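Local coordinates for protein putative alpha-L-fucosidase (Bacteroides thetaiotaomicron VPI-5482, PDB 3GZA) that probably hydrolyses alpha-L-fucosidic linkages as a family 29 glycoside hydrolase, with a TIM-barrel domain followed by a beta-sandwich domain, at residues A[348-353]-A[436-441]; A[371-376]-A[432-437]; A[135-140]-A[156-161]; A[92-97]-A[163-168]; A[273-278]-A[291-296]. All coordinates share one frame; numbering follows the deposited sequence. Where two conformers were deposited one is given.

Contact 1 of 5, residues A[348-353]-A[436-441]; sequences IARISG and NFSAYS
Backbone hydrogen bonds join Ile351 and Phe437 in both directions: Ile351 N donates to Phe437 O at 2.9 Å, and Phe437 N returns a bond of 2.8 Å to Ile351 O. They make an antiparallel hydrogen-bonded pair. Toward the start of strand 349-353, Ile348 N reaches Ala439 O at 2.7 Å, and Ala439 N donates to Ala349 O. Between these two sets of bonds, Arg350 and Ser438 form a non-hydrogen-bonded pair with their side chains on the same face of the sheet. With CG anti to the backbone N (chi1 173°) and the chain extended from CG to NE, Arg350 runs across Asn436 at about a right angle. Its guanidinium thereby stacks on the Asn436 amide with the two planes only 10° apart, Asn436 CG lying 3.3 Å above the guanidinium plane and offset toward its rim. The amide is held beneath it by a second residue, since Asn436 ND2 donates to Gln374 OE1. On the other face, Ile351 CG2 packs 3.9 Å from Phe437 CD2. Ahead of the strand, Ile348 CD1 rests against the backbone at Tyr440 and Ser441. Strand 349-353 is outermost in a four-stranded antiparallel sheet, and strand 434-440 separates it from strand 366-375; Phe437 and Ala439 face Leu360 and Leu421 of the second four-stranded sheet, a beta sandwich consistent with the F5/8 type C family.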
# COMPACT_ATOMS: atom_id res chain seq x y z
N ILE A 348 40.83 -38.57 14.55
CA ILE A 348 41.94 -39.46 14.84
C ILE A 348 41.69 -40.73 14.03
O ILE A 348 42.63 -41.32 13.47
CB ILE A 348 42.00 -39.84 16.33
CG1 ILE A 348 42.32 -38.62 17.19
CG2 ILE A 348 43.03 -40.96 16.57
CD1 ILE A 348 42.04 -38.85 18.68
N ALA A 349 40.45 -41.18 14.04
CA ALA A 349 40.04 -42.37 13.31
C ALA A 349 38.54 -42.29 13.11
O ALA A 349 37.86 -41.55 13.81
CB ALA A 349 40.39 -43.67 14.09
N ARG A 350 38.06 -43.06 12.14
CA ARG A 350 36.64 -43.13 11.82
C ARG A 350 36.28 -44.54 11.36
O ARG A 350 37.13 -45.28 10.85
CB ARG A 350 36.31 -42.12 10.72
CG ARG A 350 34.89 -42.21 10.19
CD ARG A 350 34.45 -40.99 9.42
NE ARG A 350 33.24 -41.26 8.62
CZ ARG A 350 32.41 -40.34 8.13
NH1 ARG A 350 32.57 -39.05 8.38
NH2 ARG A 350 31.36 -40.72 7.41
N ILE A 351 35.03 -44.92 11.58
CA ILE A 351 34.53 -46.23 11.16
C ILE A 351 33.02 -46.09 10.95
O ILE A 351 32.41 -45.14 11.43
CB ILE A 351 34.88 -47.33 12.21
CG1 ILE A 351 34.74 -48.73 11.60
CG2 ILE A 351 34.06 -47.17 13.48
CD1 ILE A 351 35.33 -49.85 12.50
N SER A 352 32.45 -47.01 10.18
CA SER A 352 31.02 -47.04 9.90
C SER A 352 30.56 -48.49 9.81
O SER A 352 31.37 -49.42 9.69
CB SER A 352 30.74 -46.32 8.58
OG SER A 352 31.44 -46.94 7.51
N GLY A 353 29.25 -48.71 9.87
CA GLY A 353 28.72 -50.06 9.73
C GLY A 353 27.28 -50.17 10.15
O GLY A 353 26.77 -49.31 10.88
N ASN A 436 28.95 -42.89 10.54
CA ASN A 436 30.13 -42.28 11.10
C ASN A 436 30.21 -42.51 12.61
O ASN A 436 29.28 -42.19 13.34
CB ASN A 436 30.08 -40.78 10.79
CG ASN A 436 31.25 -39.99 11.35
OD1 ASN A 436 32.23 -40.55 11.80
ND2 ASN A 436 31.14 -38.66 11.31
N PHE A 437 31.34 -43.06 13.04
CA PHE A 437 31.72 -43.15 14.45
C PHE A 437 33.18 -42.72 14.41
O PHE A 437 34.03 -43.41 13.86
CB PHE A 437 31.49 -44.52 15.09
CG PHE A 437 32.07 -44.65 16.48
CD1 PHE A 437 31.89 -43.64 17.43
CD2 PHE A 437 32.78 -45.78 16.85
CE1 PHE A 437 32.42 -43.76 18.69
CE2 PHE A 437 33.31 -45.91 18.13
CZ PHE A 437 33.14 -44.88 19.05
N SER A 438 33.45 -41.53 14.93
CA SER A 438 34.78 -40.90 14.84
C SER A 438 35.28 -40.37 16.17
O SER A 438 34.49 -39.94 16.99
CB SER A 438 34.76 -39.73 13.88
OG SER A 438 34.45 -40.12 12.56
N ALA A 439 36.59 -40.36 16.35
CA ALA A 439 37.22 -39.87 17.59
C ALA A 439 38.08 -38.66 17.30
O ALA A 439 38.71 -38.58 16.23
CB ALA A 439 38.07 -40.96 18.22
N TYR A 440 38.12 -37.74 18.27
CA TYR A 440 38.89 -36.52 18.18
C TYR A 440 39.59 -36.17 19.47
O TYR A 440 39.16 -36.55 20.54
CB TYR A 440 37.99 -35.31 17.86
CG TYR A 440 37.15 -35.51 16.63
CD1 TYR A 440 35.96 -36.17 16.71
CD2 TYR A 440 37.57 -35.05 15.39
CE1 TYR A 440 35.22 -36.38 15.58
CE2 TYR A 440 36.84 -35.24 14.28
CZ TYR A 440 35.67 -35.93 14.37
OH TYR A 440 34.91 -36.16 13.25
N SER A 441 40.67 -35.41 19.34
CA SER A 441 41.36 -34.84 20.49
C SER A 441 41.33 -33.34 20.28
O SER A 441 41.93 -32.84 19.33
CB SER A 441 42.79 -35.35 20.63
OG SER A 441 43.28 -34.90 21.86

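Contact 2 of 5, residues A[371-376]-A[432-437]; sequences CIIQEN and PDIINF
Gln374 and Asn436 lie on one face of the sheet with their amide planes 71° apart. With CG anti to the backbone N (chi1 179°), Asn436 carries its amide out to Gln374, where ND2 donates an almost straight bond (174°) to Gln374 OE1, 3.0 Å away, meeting a lone pair in the carbonyl plane. Gln374 NE2 continues to His407 O. Asn376 and Asp433 are turned further, amide and carboxylate planes being nearly perpendicular: Asn376 ND2 meets Asp433 OD2 from above the carboxylate plane at 3.1 Å, and Asn379 also binds that oxygen. Gln374 O accepts from Ile435 N at 2.9 Å and, weakly, from Asn436 N, which makes a classic beta bulge and shifts the register by one residue. One water bridges Glu375 OE2 and Asp433 N, while Glu375 OE1 accepts from Gly406 N. On the opposite face, Ile373 CG1 lies 4.3 Å from Phe437 CD1, and there Ile373 and Phe437 pack against strands 383-392 and 420-428, respectively, of the opposing sheet.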
# COMPACT_ATOMS: atom_id res chain seq x y z
N CYS A 371 33.82 -37.53 20.49
CA CYS A 371 33.37 -38.51 19.51
C CYS A 371 32.21 -37.92 18.75
O CYS A 371 31.47 -37.11 19.30
CB CYS A 371 32.87 -39.80 20.17
SG CYS A 371 34.11 -40.84 20.89
N ILE A 372 32.03 -38.35 17.51
CA ILE A 372 30.88 -37.98 16.71
C ILE A 372 30.27 -39.29 16.28
O ILE A 372 31.00 -40.22 15.97
CB ILE A 372 31.27 -37.09 15.51
CG1 ILE A 372 31.62 -35.68 16.03
CG2 ILE A 372 30.17 -37.03 14.45
CD1 ILE A 372 31.97 -34.70 14.96
N ILE A 373 28.94 -39.36 16.33
CA ILE A 373 28.19 -40.53 15.85
C ILE A 373 27.13 -39.99 14.93
O ILE A 373 26.51 -38.98 15.24
CB ILE A 373 27.47 -41.28 16.97
CG1 ILE A 373 28.34 -41.39 18.23
CG2 ILE A 373 26.96 -42.68 16.44
CD1 ILE A 373 27.56 -41.86 19.47
N GLN A 374 26.94 -40.64 13.79
CA GLN A 374 25.89 -40.25 12.85
C GLN A 374 25.18 -41.47 12.32
O GLN A 374 25.83 -42.44 11.93
CB GLN A 374 26.47 -39.50 11.64
CG GLN A 374 27.21 -38.22 11.93
CD GLN A 374 27.53 -37.47 10.65
OE1 GLN A 374 28.63 -37.60 10.13
NE2 GLN A 374 26.56 -36.75 10.09
N GLU A 375 23.84 -41.43 12.32
CA GLU A 375 23.03 -42.45 11.69
C GLU A 375 22.76 -42.02 10.24
O GLU A 375 22.87 -40.85 9.91
CB GLU A 375 21.70 -42.63 12.41
CG GLU A 375 21.81 -43.19 13.80
CD GLU A 375 20.46 -43.45 14.44
OE1 GLU A 375 19.97 -42.50 15.07
OE2 GLU A 375 19.92 -44.61 14.35
N ASN A 376 22.44 -43.00 9.38
CA ASN A 376 22.01 -42.73 8.01
C ASN A 376 20.53 -42.28 8.14
O ASN A 376 19.61 -43.09 8.18
CB ASN A 376 22.13 -43.99 7.14
CG ASN A 376 22.16 -43.68 5.68
OD1 ASN A 376 22.13 -42.53 5.27
ND2 ASN A 376 22.28 -44.72 4.87
N PRO A 432 21.00 -50.68 13.56
CA PRO A 432 21.57 -49.35 13.29
C PRO A 432 22.37 -49.27 11.98
O PRO A 432 22.99 -50.24 11.55
CB PRO A 432 22.44 -49.07 14.52
CG PRO A 432 21.86 -49.97 15.60
CD PRO A 432 21.38 -51.18 14.89
N ASP A 433 22.28 -48.12 11.34
CA ASP A 433 22.96 -47.80 10.09
C ASP A 433 23.84 -46.59 10.43
O ASP A 433 23.48 -45.42 10.24
CB ASP A 433 21.92 -47.54 9.00
CG ASP A 433 22.52 -47.33 7.62
OD1 ASP A 433 23.76 -47.29 7.46
OD2 ASP A 433 21.74 -47.21 6.66
N ILE A 434 25.02 -46.90 10.96
CA ILE A 434 25.93 -45.89 11.45
C ILE A 434 26.86 -45.48 10.31
O ILE A 434 27.67 -46.29 9.86
CB ILE A 434 26.69 -46.42 12.69
CG1 ILE A 434 25.68 -46.72 13.83
CG2 ILE A 434 27.75 -45.42 13.14
CD1 ILE A 434 26.17 -47.67 14.88
N ILE A 435 26.73 -44.24 9.85
CA ILE A 435 27.55 -43.77 8.74
C ILE A 435 28.85 -43.17 9.24
O ILE A 435 29.78 -42.98 8.45
CB ILE A 435 26.79 -42.80 7.81
CG1 ILE A 435 26.41 -41.49 8.54
CG2 ILE A 435 25.56 -43.48 7.26
CD1 ILE A 435 25.90 -40.41 7.62
N ASN A 436 28.95 -42.89 10.54
CA ASN A 436 30.13 -42.28 11.10
C ASN A 436 30.21 -42.51 12.61
O ASN A 436 29.28 -42.19 13.34
CB ASN A 436 30.08 -40.78 10.79
CG ASN A 436 31.25 -39.99 11.35
OD1 ASN A 436 32.23 -40.55 11.80
ND2 ASN A 436 31.14 -38.66 11.31
N PHE A 437 31.34 -43.06 13.04
CA PHE A 437 31.72 -43.15 14.45
C PHE A 437 33.18 -42.72 14.41
O PHE A 437 34.03 -43.41 13.86
CB PHE A 437 31.49 -44.52 15.09
CG PHE A 437 32.07 -44.65 16.48
CD1 PHE A 437 31.89 -43.64 17.43
CD2 PHE A 437 32.78 -45.78 16.85
CE1 PHE A 437 32.42 -43.76 18.69
CE2 PHE A 437 33.31 -45.91 18.13
CZ PHE A 437 33.14 -44.88 19.05
O HOH W 1 20.53 -46.11 12.30

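Contact 3 of 5, residues A[135-140]-A[156-161]; sequences SLLGIH and AWYKRL. With EDO (1,2-ethanediol), chain K.
Ile139 lies over one face of the Tyr158 ring in a CH-pi contact, its CG1 3.6 Å from the ring centroid and 13° off the normal. Around that atom, Ile139 CD1 reaches the CG end of the ring and CG2 the hydroxyl end, so the whole branched side chain is spread along the face. Leu137 and Leu161 reach toward each other tip to tip, Leu137 CD1 to Leu161 CD2 at 3.7 Å, and Leu137 CD1 also meets Trp157 CH2. Tyr158 is placed by its first torsion, which sets CG opposite the backbone N (chi1 -179°), and by its hydroxyl, which bonds to Ile131 O. Replacement by alanine would probably strip Ile139 of its aromatic platform and leave Ile131 O without this partner. Further out, Leu137 O accepts from Arg154 NH2, while Leu137 packs on Leu136, and Trp157 on Pro47, of the second subunit. Across the two segments the chemistry is wholly apolar, consistent with buried packing of strand 139-140 and the loop before it on helix 148-171, beside the subunit interface.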
# COMPACT_ATOMS: atom_id res chain seq x y z
N SER A 135 1.67 -3.72 9.59
CA SER A 135 1.28 -2.45 10.18
C SER A 135 0.56 -1.55 9.19
O SER A 135 -0.40 -0.89 9.54
CB SER A 135 2.47 -1.73 10.78
OG SER A 135 3.43 -1.40 9.81
N LEU A 136 1.01 -1.55 7.95
CA LEU A 136 0.37 -0.66 6.96
C LEU A 136 -1.09 -1.03 6.76
O LEU A 136 -1.95 -0.14 6.71
CB LEU A 136 1.08 -0.76 5.59
CG LEU A 136 0.48 0.17 4.55
CD1 LEU A 136 0.75 1.68 4.86
CD2 LEU A 136 1.01 -0.32 3.17
N LEU A 137 -1.35 -2.33 6.56
CA LEU A 137 -2.66 -2.84 6.19
C LEU A 137 -3.58 -3.18 7.33
O LEU A 137 -4.71 -3.54 7.10
CB LEU A 137 -2.53 -4.04 5.26
CG LEU A 137 -1.79 -3.77 3.94
CD1 LEU A 137 -1.83 -5.04 3.13
CD2 LEU A 137 -2.41 -2.59 3.15
N GLY A 138 -3.12 -3.01 8.56
CA GLY A 138 -4.01 -3.24 9.67
C GLY A 138 -4.22 -4.71 10.01
O GLY A 138 -5.33 -5.08 10.38
N ILE A 139 -3.18 -5.53 9.88
CA ILE A 139 -3.28 -6.95 10.22
C ILE A 139 -2.53 -7.18 11.54
O ILE A 139 -1.36 -6.78 11.66
CB ILE A 139 -2.65 -7.82 9.13
CG1 ILE A 139 -3.22 -7.46 7.75
CG2 ILE A 139 -2.81 -9.30 9.51
CD1 ILE A 139 -4.72 -7.63 7.57
N HIS A 140 -3.18 -7.83 12.50
CA HIS A 140 -2.58 -8.09 13.81
C HIS A 140 -2.88 -9.54 14.13
O HIS A 140 -4.04 -9.93 14.20
CB HIS A 140 -3.21 -7.18 14.85
CG HIS A 140 -2.42 -7.05 16.14
ND1 HIS A 140 -1.21 -6.39 16.20
CD2 HIS A 140 -2.68 -7.45 17.40
CE1 HIS A 140 -0.76 -6.39 17.45
NE2 HIS A 140 -1.64 -7.03 18.20
N ALA A 156 -10.85 -11.99 3.74
CA ALA A 156 -10.86 -12.84 2.52
C ALA A 156 -9.86 -12.25 1.52
O ALA A 156 -9.10 -12.95 0.84
CB ALA A 156 -12.24 -12.93 1.94
N TRP A 157 -9.90 -10.93 1.38
CA TRP A 157 -8.98 -10.21 0.48
C TRP A 157 -7.53 -10.36 0.91
O TRP A 157 -6.67 -10.63 0.07
CB TRP A 157 -9.40 -8.72 0.41
CG TRP A 157 -8.34 -7.87 -0.23
CD1 TRP A 157 -8.14 -7.68 -1.57
CD2 TRP A 157 -7.35 -7.10 0.43
NE1 TRP A 157 -7.05 -6.88 -1.77
CE2 TRP A 157 -6.57 -6.50 -0.56
CE3 TRP A 157 -7.05 -6.86 1.77
CZ2 TRP A 157 -5.51 -5.65 -0.25
CZ3 TRP A 157 -5.99 -6.01 2.06
CH2 TRP A 157 -5.27 -5.42 1.03
N TYR A 158 -7.26 -10.20 2.20
CA TYR A 158 -5.93 -10.32 2.71
C TYR A 158 -5.39 -11.74 2.48
O TYR A 158 -4.22 -11.91 2.10
CB TYR A 158 -5.84 -9.90 4.19
CG TYR A 158 -4.44 -10.00 4.72
CD1 TYR A 158 -3.45 -9.13 4.27
CD2 TYR A 158 -4.09 -10.95 5.69
CE1 TYR A 158 -2.13 -9.21 4.77
CE2 TYR A 158 -2.81 -11.05 6.18
CZ TYR A 158 -1.80 -10.17 5.72
OH TYR A 158 -0.51 -10.27 6.23
N LYS A 159 -6.21 -12.74 2.72
CA LYS A 159 -5.78 -14.10 2.45
C LYS A 159 -5.35 -14.26 0.96
O LYS A 159 -4.33 -14.88 0.68
CB LYS A 159 -6.90 -15.08 2.81
CG LYS A 159 -7.04 -15.26 4.34
CD LYS A 159 -8.35 -15.83 4.85
CE LYS A 159 -8.66 -17.17 4.33
NZ LYS A 159 -9.95 -17.64 5.00
N ARG A 160 -6.15 -13.72 0.06
CA ARG A 160 -5.79 -13.79 -1.37
C ARG A 160 -4.53 -13.02 -1.64
O ARG A 160 -3.73 -13.43 -2.46
CB ARG A 160 -6.94 -13.31 -2.27
CG ARG A 160 -8.12 -14.30 -2.36
CD ARG A 160 -9.14 -13.83 -3.36
NE ARG A 160 -9.84 -12.64 -2.96
CZ ARG A 160 -10.95 -12.63 -2.21
NH1 ARG A 160 -11.51 -13.75 -1.74
NH2 ARG A 160 -11.48 -11.49 -1.89
N LEU A 161 -4.36 -11.86 -1.00
CA LEU A 161 -3.15 -11.05 -1.22
C LEU A 161 -1.94 -11.88 -0.84
O LEU A 161 -0.92 -11.94 -1.56
CB LEU A 161 -3.20 -9.78 -0.38
CG LEU A 161 -1.91 -8.95 -0.40
CD1 LEU A 161 -1.57 -8.32 -1.79
CD2 LEU A 161 -1.92 -7.87 0.69
C1 EDO K . -6.09 -9.97 -3.37
O1 EDO K . -6.53 -10.59 -4.63
C2 EDO K . -4.88 -9.08 -3.80
O2 EDO K . -5.27 -7.81 -4.24

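Contact 4 of 5, residues A[92-97]-A[163-168]; sequences DVNPYC and EKMVTE. With EDO (1,2-ethanediol), chain K.
Val93 buries more area here than any other residue of the contact, pushing both methyls against helix 148-171. Val93 CG2 is 3.8 Å from Met165 CG, and Val93 CG1 is 3.9 Å from Lys164 CB. Glu168 comes from the opposite direction on an extended chain (chi2 -179°), bringing OE2 to within 2.8 Å of Asp92 N. The bond has an N-H...O angle of 157° and uses the syn side of the carboxylate, 20° out of its plane. The other oxygen, Glu168 OE1, accepts from Ser91 OG and Trp89 NE1, so three donors fix the carboxylate's rotation. Substituting an alanine for Glu168 would probably leave Asp92 N, Ser91 OG and Trp89 NE1 without this common acceptor and free the loop to shift. Asp92 OD2 lies 4.0 Å from Glu168 OE2, a like-charge approach probably eased by Arg172, which forms a salt bridge with Asp92. The third large contributor is Met165, deposited as selenomethionine: its SE rests 3.8 Å from Asn94 CB. Asn94 OD1 in turn accepts from Tyr96 N at 3.0 Å. That bond closes an Asx turn that overlaps an inverse gamma turn centred on Tyr96, in a loop between strand 75-79 and helix 110-121 of the TIM barrel.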
# COMPACT_ATOMS: atom_id res chain seq x y z
N ASP A 92 3.76 -7.39 -8.01
CA ASP A 92 2.63 -6.85 -8.77
C ASP A 92 1.31 -6.91 -7.99
O ASP A 92 0.23 -6.65 -8.55
CB ASP A 92 2.51 -7.63 -10.05
CG ASP A 92 3.79 -7.56 -10.87
OD1 ASP A 92 4.26 -6.42 -11.11
OD2 ASP A 92 4.30 -8.64 -11.29
N VAL A 93 1.40 -7.29 -6.71
CA VAL A 93 0.24 -7.42 -5.86
C VAL A 93 0.34 -6.67 -4.57
O VAL A 93 -0.69 -6.18 -4.07
CB VAL A 93 -0.17 -8.93 -5.62
CG1 VAL A 93 -0.42 -9.62 -6.98
CG2 VAL A 93 0.92 -9.68 -4.84
N ASN A 94 1.55 -6.59 -4.01
CA ASN A 94 1.79 -5.75 -2.83
C ASN A 94 2.46 -4.48 -3.32
O ASN A 94 3.63 -4.54 -3.68
CB ASN A 94 2.75 -6.46 -1.89
CG ASN A 94 3.08 -5.63 -0.65
OD1 ASN A 94 2.53 -4.56 -0.45
ND2 ASN A 94 4.05 -6.09 0.13
N PRO A 95 1.75 -3.35 -3.40
CA PRO A 95 2.35 -2.11 -3.94
C PRO A 95 3.38 -1.51 -2.98
O PRO A 95 4.20 -0.66 -3.39
CB PRO A 95 1.15 -1.16 -4.06
CG PRO A 95 0.17 -1.68 -2.99
CD PRO A 95 0.37 -3.17 -2.94
N TYR A 96 3.34 -1.95 -1.72
CA TYR A 96 4.28 -1.49 -0.70
C TYR A 96 5.52 -2.34 -0.75
O TYR A 96 5.73 -3.27 0.04
CB TYR A 96 3.63 -1.64 0.67
CG TYR A 96 4.23 -0.87 1.81
CD1 TYR A 96 4.59 0.47 1.67
CD2 TYR A 96 4.34 -1.43 3.07
CE1 TYR A 96 5.05 1.21 2.76
CE2 TYR A 96 4.82 -0.68 4.14
CZ TYR A 96 5.16 0.62 3.98
OH TYR A 96 5.53 1.39 5.07
N CYS A 97 6.27 -2.09 -1.80
CA CYS A 97 7.48 -2.89 -2.11
C CYS A 97 8.53 -1.99 -2.77
O CYS A 97 8.38 -0.76 -2.83
CB CYS A 97 7.11 -4.08 -2.98
SG CYS A 97 6.68 -3.71 -4.71
N GLU A 163 -1.71 -15.18 -0.57
CA GLU A 163 -1.61 -16.28 -1.56
C GLU A 163 -0.88 -15.77 -2.81
O GLU A 163 0.02 -16.45 -3.35
CB GLU A 163 -2.99 -16.84 -1.91
CG GLU A 163 -3.62 -17.60 -0.74
CD GLU A 163 -5.09 -17.81 -0.82
OE1 GLU A 163 -5.69 -17.46 -1.86
OE2 GLU A 163 -5.67 -18.30 0.17
N LYS A 164 -1.26 -14.58 -3.27
CA LYS A 164 -0.60 -14.02 -4.46
C LYS A 164 0.87 -13.67 -4.23
O LYS A 164 1.69 -13.92 -5.11
CB LYS A 164 -1.37 -12.83 -4.99
CG LYS A 164 -2.69 -13.21 -5.67
CD LYS A 164 -3.42 -11.98 -6.10
CE LYS A 164 -4.68 -12.26 -6.88
NZ LYS A 164 -5.31 -10.91 -7.22
N MSE A 165 1.21 -13.15 -3.07
CA MSE A 165 2.60 -12.85 -2.73
C MSE A 165 3.41 -14.13 -2.70
O MSE A 165 4.49 -14.21 -3.28
CB MSE A 165 2.73 -12.11 -1.40
CG MSE A 165 2.21 -10.66 -1.43
SE MSE A 165 2.64 -9.69 0.17
CE MSE A 165 1.59 -10.58 1.45
N VAL A 166 2.85 -15.16 -2.07
CA VAL A 166 3.51 -16.47 -1.99
C VAL A 166 3.70 -17.01 -3.38
O VAL A 166 4.73 -17.57 -3.70
CB VAL A 166 2.75 -17.40 -1.06
CG1 VAL A 166 3.28 -18.86 -1.09
CG2 VAL A 166 2.78 -16.89 0.39
N THR A 167 2.71 -16.83 -4.23
CA THR A 167 2.81 -17.36 -5.60
C THR A 167 3.97 -16.66 -6.33
O THR A 167 4.76 -17.33 -7.04
CB THR A 167 1.49 -17.18 -6.37
OG1 THR A 167 0.45 -17.89 -5.69
CG2 THR A 167 1.58 -17.77 -7.81
N GLU A 168 4.07 -15.35 -6.20
CA GLU A 168 5.18 -14.63 -6.87
C GLU A 168 6.51 -15.19 -6.40
O GLU A 168 7.43 -15.44 -7.21
CB GLU A 168 5.12 -13.12 -6.57
CG GLU A 168 3.98 -12.40 -7.23
CD GLU A 168 3.94 -10.92 -6.95
OE1 GLU A 168 4.47 -10.48 -5.91
OE2 GLU A 168 3.31 -10.19 -7.78
C1 EDO K . -6.09 -9.97 -3.37
O1 EDO K . -6.53 -10.59 -4.63
C2 EDO K . -4.88 -9.08 -3.80
O2 EDO K . -5.27 -7.81 -4.24

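Contact 5 of 5, residues A[273-278]-A[291-296]; sequences PLRGAN and NNIYPL
The Tyr294 ring carries the Gly276-Ala277 peptide on one face, with Gly276 C 3.4 Å above its plane and offset toward the rim, and Ala277 N also above it. Gly276 CA adds a CH-pi contact, 3.9 Å from the ring centroid. At the ring edge, Pro273 O lies near the plane, 3.5 Å from Tyr294 CE2. A side chain at Gly276 would run into that ring, so this close approach depends on glycine. The flat amides of Asn278 and Asn292 are turned 73° apart, yet Asn278 ND2 donates to a lone pair of Asn292 OD1 at 2.9 Å, in the carbonyl plane. Asn292 ND2 is occupied by Asp289 OD1. Two backbone bonds hold the two arms of the loop together: Tyr294 N to Leu274 O at 2.9 Å, and Ala277 N to Asn292 O at 3.0 Å. Ile293 CG2 lies alongside Leu274, near CG, and touches Arg275 CG at 3.8 Å, while the arginine's far end forms a salt bridge with Asp329. Arg275 is the centre of an inverse gamma turn. Here the beginning and end of the loop that follows strand 264-273 meet, and Pro295 takes the N-cap position of helix 296-304: a beta-alpha connection of the TIM-barrel fold.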
# COMPACT_ATOMS: atom_id res chain seq x y z
N PRO A 273 19.84 -15.25 17.22
CA PRO A 273 20.53 -14.13 16.58
C PRO A 273 22.03 -14.27 16.87
O PRO A 273 22.41 -14.82 17.91
CB PRO A 273 20.03 -12.91 17.35
CG PRO A 273 19.27 -13.35 18.43
CD PRO A 273 18.98 -14.82 18.34
N LEU A 274 22.88 -13.82 15.94
CA LEU A 274 24.30 -13.70 16.24
C LEU A 274 24.54 -12.62 17.31
O LEU A 274 25.40 -12.78 18.18
CB LEU A 274 25.06 -13.35 14.97
CG LEU A 274 26.55 -13.09 15.12
CD1 LEU A 274 27.31 -14.33 15.73
CD2 LEU A 274 27.18 -12.65 13.77
N ARG A 275 23.75 -11.55 17.25
CA ARG A 275 23.85 -10.43 18.15
C ARG A 275 23.01 -10.69 19.40
O ARG A 275 21.95 -10.06 19.65
CB ARG A 275 23.44 -9.17 17.46
CG ARG A 275 24.48 -8.74 16.42
CD ARG A 275 24.07 -7.52 15.60
NE ARG A 275 25.24 -7.02 14.87
CZ ARG A 275 25.50 -5.74 14.61
NH1 ARG A 275 24.64 -4.77 14.92
NH2 ARG A 275 26.65 -5.40 14.02
N GLY A 276 23.52 -11.63 20.21
CA GLY A 276 22.82 -12.07 21.41
C GLY A 276 23.59 -11.95 22.70
O GLY A 276 23.16 -12.48 23.72
N ALA A 277 24.73 -11.26 22.72
CA ALA A 277 25.52 -11.08 23.89
C ALA A 277 25.17 -9.81 24.66
O ALA A 277 24.45 -8.96 24.17
CB ALA A 277 27.06 -11.04 23.50
N ASN A 278 25.65 -9.77 25.89
CA ASN A 278 25.60 -8.61 26.77
C ASN A 278 24.19 -8.15 27.05
O ASN A 278 23.95 -6.97 27.27
CB ASN A 278 26.42 -7.48 26.13
CG ASN A 278 27.88 -7.91 25.87
OD1 ASN A 278 28.49 -8.58 26.68
ND2 ASN A 278 28.43 -7.51 24.71
N ASN A 291 29.39 -4.65 19.38
CA ASN A 291 30.08 -5.45 20.35
C ASN A 291 29.19 -6.49 21.03
O ASN A 291 29.66 -7.10 21.97
CB ASN A 291 30.80 -4.54 21.32
CG ASN A 291 32.03 -3.85 20.64
OD1 ASN A 291 32.79 -4.50 19.90
ND2 ASN A 291 32.19 -2.56 20.84
N ASN A 292 27.96 -6.68 20.52
CA ASN A 292 27.00 -7.58 21.12
C ASN A 292 26.87 -8.86 20.35
O ASN A 292 26.00 -9.65 20.59
CB ASN A 292 25.69 -6.85 21.32
CG ASN A 292 25.86 -5.69 22.28
OD1 ASN A 292 26.65 -5.75 23.22
ND2 ASN A 292 25.12 -4.61 22.07
N ILE A 293 27.80 -9.07 19.42
CA ILE A 293 27.90 -10.37 18.74
C ILE A 293 28.40 -11.42 19.74
O ILE A 293 29.18 -11.13 20.62
CB ILE A 293 28.87 -10.34 17.52
CG1 ILE A 293 30.24 -9.82 17.89
CG2 ILE A 293 28.24 -9.50 16.39
CD1 ILE A 293 31.28 -9.84 16.73
N TYR A 294 27.86 -12.64 19.66
CA TYR A 294 28.32 -13.68 20.57
C TYR A 294 29.79 -14.01 20.41
O TYR A 294 30.27 -14.08 19.28
CB TYR A 294 27.53 -14.99 20.34
CG TYR A 294 26.19 -15.11 21.09
CD1 TYR A 294 26.17 -15.02 22.45
CD2 TYR A 294 25.02 -15.30 20.42
CE1 TYR A 294 24.99 -15.12 23.16
CE2 TYR A 294 23.84 -15.43 21.09
CZ TYR A 294 23.82 -15.34 22.46
OH TYR A 294 22.62 -15.50 23.20
N PRO A 295 30.51 -14.17 21.52
CA PRO A 295 31.86 -14.69 21.43
C PRO A 295 31.94 -16.05 20.76
O PRO A 295 30.97 -16.85 20.79
CB PRO A 295 32.27 -14.83 22.91
CG PRO A 295 31.47 -13.86 23.57
CD PRO A 295 30.20 -13.75 22.90
N LEU A 296 33.09 -16.34 20.17
CA LEU A 296 33.31 -17.63 19.52
C LEU A 296 33.07 -18.80 20.47
O LEU A 296 32.47 -19.79 20.06
CB LEU A 296 34.76 -17.68 18.97
CG LEU A 296 35.17 -19.01 18.32
CD1 LEU A 296 34.34 -19.30 17.12
CD2 LEU A 296 36.67 -19.05 18.00

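Overall arrangement
Contacts 3, 4 and 5 lie in the TIM-barrel domain, and contacts 1 and 2 in the beta sandwich that follows it in the chain. Contact 3 is nested within the span closed by contact 4; both use helix 148-171, touch the second subunit and have centres about 12 Å apart. Contact 5 closes next, about 35 Å from contact 3 between centres, at the loop leading into helix 296-304. Contacts 1 and 2, with centres about 9 Å apart, share strand 434-440, Asn436 and Phe437, and unite three adjacent strands of one sheet. Their centres lie 44 to 53 Å from those of contacts 3 and 4, so the dimer-facing region and the sandwich lie on opposite sides of the chain's centre.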